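PDB 4N6E: ThiS/MoaD family protein, which forms a complex with the thiosugar synthase BexX, to which it probably supplies sulfur as a ubiquitin-like sulfur carrier (CysO). Local coordinates for residues 21-24 with 30-33. Numbering follows the deposited sequence.
Sequences VEAK and EIID
A23 and K24 meet the helical residue I31 through carbon atoms, the methyl of one and the backbone of the other. The CB of A23 points at the helix and comes 4.3 Å from CG2 of I31, a methyl-to-methyl approach that is purely apolar. K24 contributes its main chain instead: its CB turns away from the helix, while its carbonyl carbon C lies 3.8 Å from CD1 of I31 and its O lies 4.1 Å from the same methyl. Two branches of a single isoleucine therefore serve two consecutive residues. The torsions explain the division: CG2 is anti to the backbone N of I31, whereas CG1 stands beside that N (chi1 -63°), and the bend at chi2 (-75°) brings CD1 to the K24 carbonyl. The nearest CA pair is K24 and I31, 6.0 Å apart. E30 meets K24 through the two carbonyl oxygens, O to O 4.1 Å and not bonded to each other; its OE1 accepts from the N of A26, within its own chain. The contact is small, 137 Å² in total; of the four touching residues, A23 and I31 are buried, while K24 and E30 are exposed. The N of K24 donates to OD2 of D34, about one turn beyond I31 in the helix, while A23 also packs on V35 and I31 on V3 and V5. Strand 20-23, outermost on its side of the sheet within this chain, is hydrogen-bonded through the backbone, antiparallel, to strand 3-6 (V21 with V5, A23 with V3), and helix 28-38 packs against both strands, as in the beta-grasp fold of the ubiquitin-like ThiS family.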
ATOM      1  N   VAL B  21      -1.028  49.315  12.960  1.00 82.97           N
ATOM      2  CA  VAL B  21      -0.723  50.320  13.976  1.00 82.26           C
ATOM      3  C   VAL B  21      -0.105  51.575  13.359  1.00 83.20           C
ATOM      4  O   VAL B  21       0.482  51.528  12.276  1.00 79.61           O
ATOM      5  CB  VAL B  21       0.208  49.782  15.086  1.00 81.45           C
ATOM      6  CG1 VAL B  21      -0.359  48.510  15.700  1.00 81.73           C
ATOM      7  CG2 VAL B  21       1.613  49.545  14.565  1.00 82.87           C
ATOM      8  N   GLU B  22      -0.256  52.693  14.066  1.00 83.08           N
ATOM      9  CA  GLU B  22       0.331  53.964  13.667  1.00 78.40           C
ATOM     10  C   GLU B  22       1.671  54.152  14.359  1.00 73.14           C
ATOM     11  O   GLU B  22       1.903  53.619  15.450  1.00 65.30           O
ATOM     12  CB  GLU B  22      -0.603  55.118  14.026  1.00 83.02           C
ATOM     13  CG  GLU B  22      -1.891  55.147  13.226  1.00 86.84           C
ATOM     14  CD  GLU B  22      -1.643  55.380  11.750  1.00 89.58           C
ATOM     15  OE1 GLU B  22      -1.660  56.550  11.318  1.00 91.71           O
ATOM     16  OE2 GLU B  22      -1.408  54.389  11.029  1.00 92.98           O
ATOM     17  N   ALA B  23       2.557  54.906  13.715  1.00 72.50           N
ATOM     18  CA  ALA B  23       3.885  55.152  14.271  1.00 72.04           C
ATOM     19  C   ALA B  23       4.612  56.339  13.625  1.00 68.74           C
ATOM     20  O   ALA B  23       4.170  56.904  12.613  1.00 58.71           O
ATOM     21  CB  ALA B  23       4.732  53.887  14.169  1.00 74.09           C
ATOM     22  N   LYS B  24       5.732  56.699  14.251  1.00 71.38           N
ATOM     23  CA  LYS B  24       6.563  57.825  13.838  1.00 75.49           C
ATOM     24  C   LYS B  24       8.033  57.423  13.906  1.00 71.87           C
ATOM     25  O   LYS B  24       8.473  56.772  14.869  1.00 66.31           O
ATOM     26  CB  LYS B  24       6.318  59.035  14.753  1.00 81.31           C
ATOM     27  CG  LYS B  24       4.966  59.702  14.552  1.00 85.67           C
ATOM     28  CD  LYS B  24       4.652  60.712  15.651  1.00 91.49           C
ATOM     29  CE  LYS B  24       3.194  61.160  15.601  1.00 94.40           C
ATOM     30  NZ  LYS B  24       2.808  61.737  14.279  1.00 93.58           N
ATOM     31  N   GLU B  30      13.692  52.983  14.057  1.00 62.92           N
ATOM     32  CA  GLU B  30      12.916  53.936  14.839  1.00 64.13           C
ATOM     33  C   GLU B  30      11.446  53.532  14.823  1.00 63.24           C
ATOM     34  O   GLU B  30      10.784  53.591  15.855  1.00 67.13           O
ATOM     35  CB  GLU B  30      13.099  55.372  14.321  1.00 63.80           C
ATOM     36  CG  GLU B  30      14.472  55.962  14.643  1.00 64.59           C
ATOM     37  CD  GLU B  30      14.618  57.421  14.235  1.00 63.97           C
ATOM     38  OE1 GLU B  30      13.961  57.862  13.262  1.00 62.69           O
ATOM     39  OE2 GLU B  30      15.401  58.130  14.898  1.00 59.73           O
ATOM     40  N   ILE B  31      10.947  53.106  13.666  1.00 60.90           N
ATOM     41  CA  ILE B  31       9.553  52.651  13.541  1.00 63.92           C
ATOM     42  C   ILE B  31       9.293  51.400  14.382  1.00 66.05           C
ATOM     43  O   ILE B  31       8.170  51.173  14.842  1.00 69.71           O
ATOM     44  CB  ILE B  31       9.174  52.340  12.078  1.00 63.69           C
ATOM     45  CG1 ILE B  31       9.260  53.603  11.217  1.00 66.44           C
ATOM     46  CG2 ILE B  31       7.776  51.739  11.990  1.00 62.82           C
ATOM     47  CD1 ILE B  31       8.124  54.587  11.415  1.00 69.04           C
ATOM     48  N   ILE B  32      10.322  50.586  14.579  1.00 64.74           N
ATOM     49  CA  ILE B  32      10.181  49.392  15.392  1.00 65.63           C
ATOM     50  C   ILE B  32      10.102  49.823  16.861  1.00 68.39           C
ATOM     51  O   ILE B  32       9.090  49.581  17.516  1.00 72.03           O
ATOM     52  CB  ILE B  32      11.302  48.365  15.081  1.00 62.06           C
ATOM     53  CG1 ILE B  32      10.988  47.681  13.741  1.00 62.21           C
ATOM     54  CG2 ILE B  32      11.435  47.319  16.181  1.00 58.93           C
ATOM     55  CD1 ILE B  32      12.109  46.828  13.175  1.00 61.65           C
ATOM     56  N   ASP B  33      11.151  50.488  17.346  1.00 70.64           N
ATOM     57  CA  ASP B  33      11.209  51.024  18.719  1.00 67.48           C
ATOM     58  C   ASP B  33       9.923  51.761  19.148  1.00 67.48           C
ATOM     59  O   ASP B  33       9.465  51.610  20.279  1.00 65.02           O
ATOM     60  CB  ASP B  33      12.406  51.979  18.861  1.00 65.96           C
ATOM     61  CG  ASP B  33      13.753  51.258  18.883  1.00 65.75           C
ATOM     62  OD1 ASP B  33      13.791  50.043  19.156  1.00 68.78           O
ATOM     63  OD2 ASP B  33      14.786  51.917  18.634  1.00 63.93           O
TER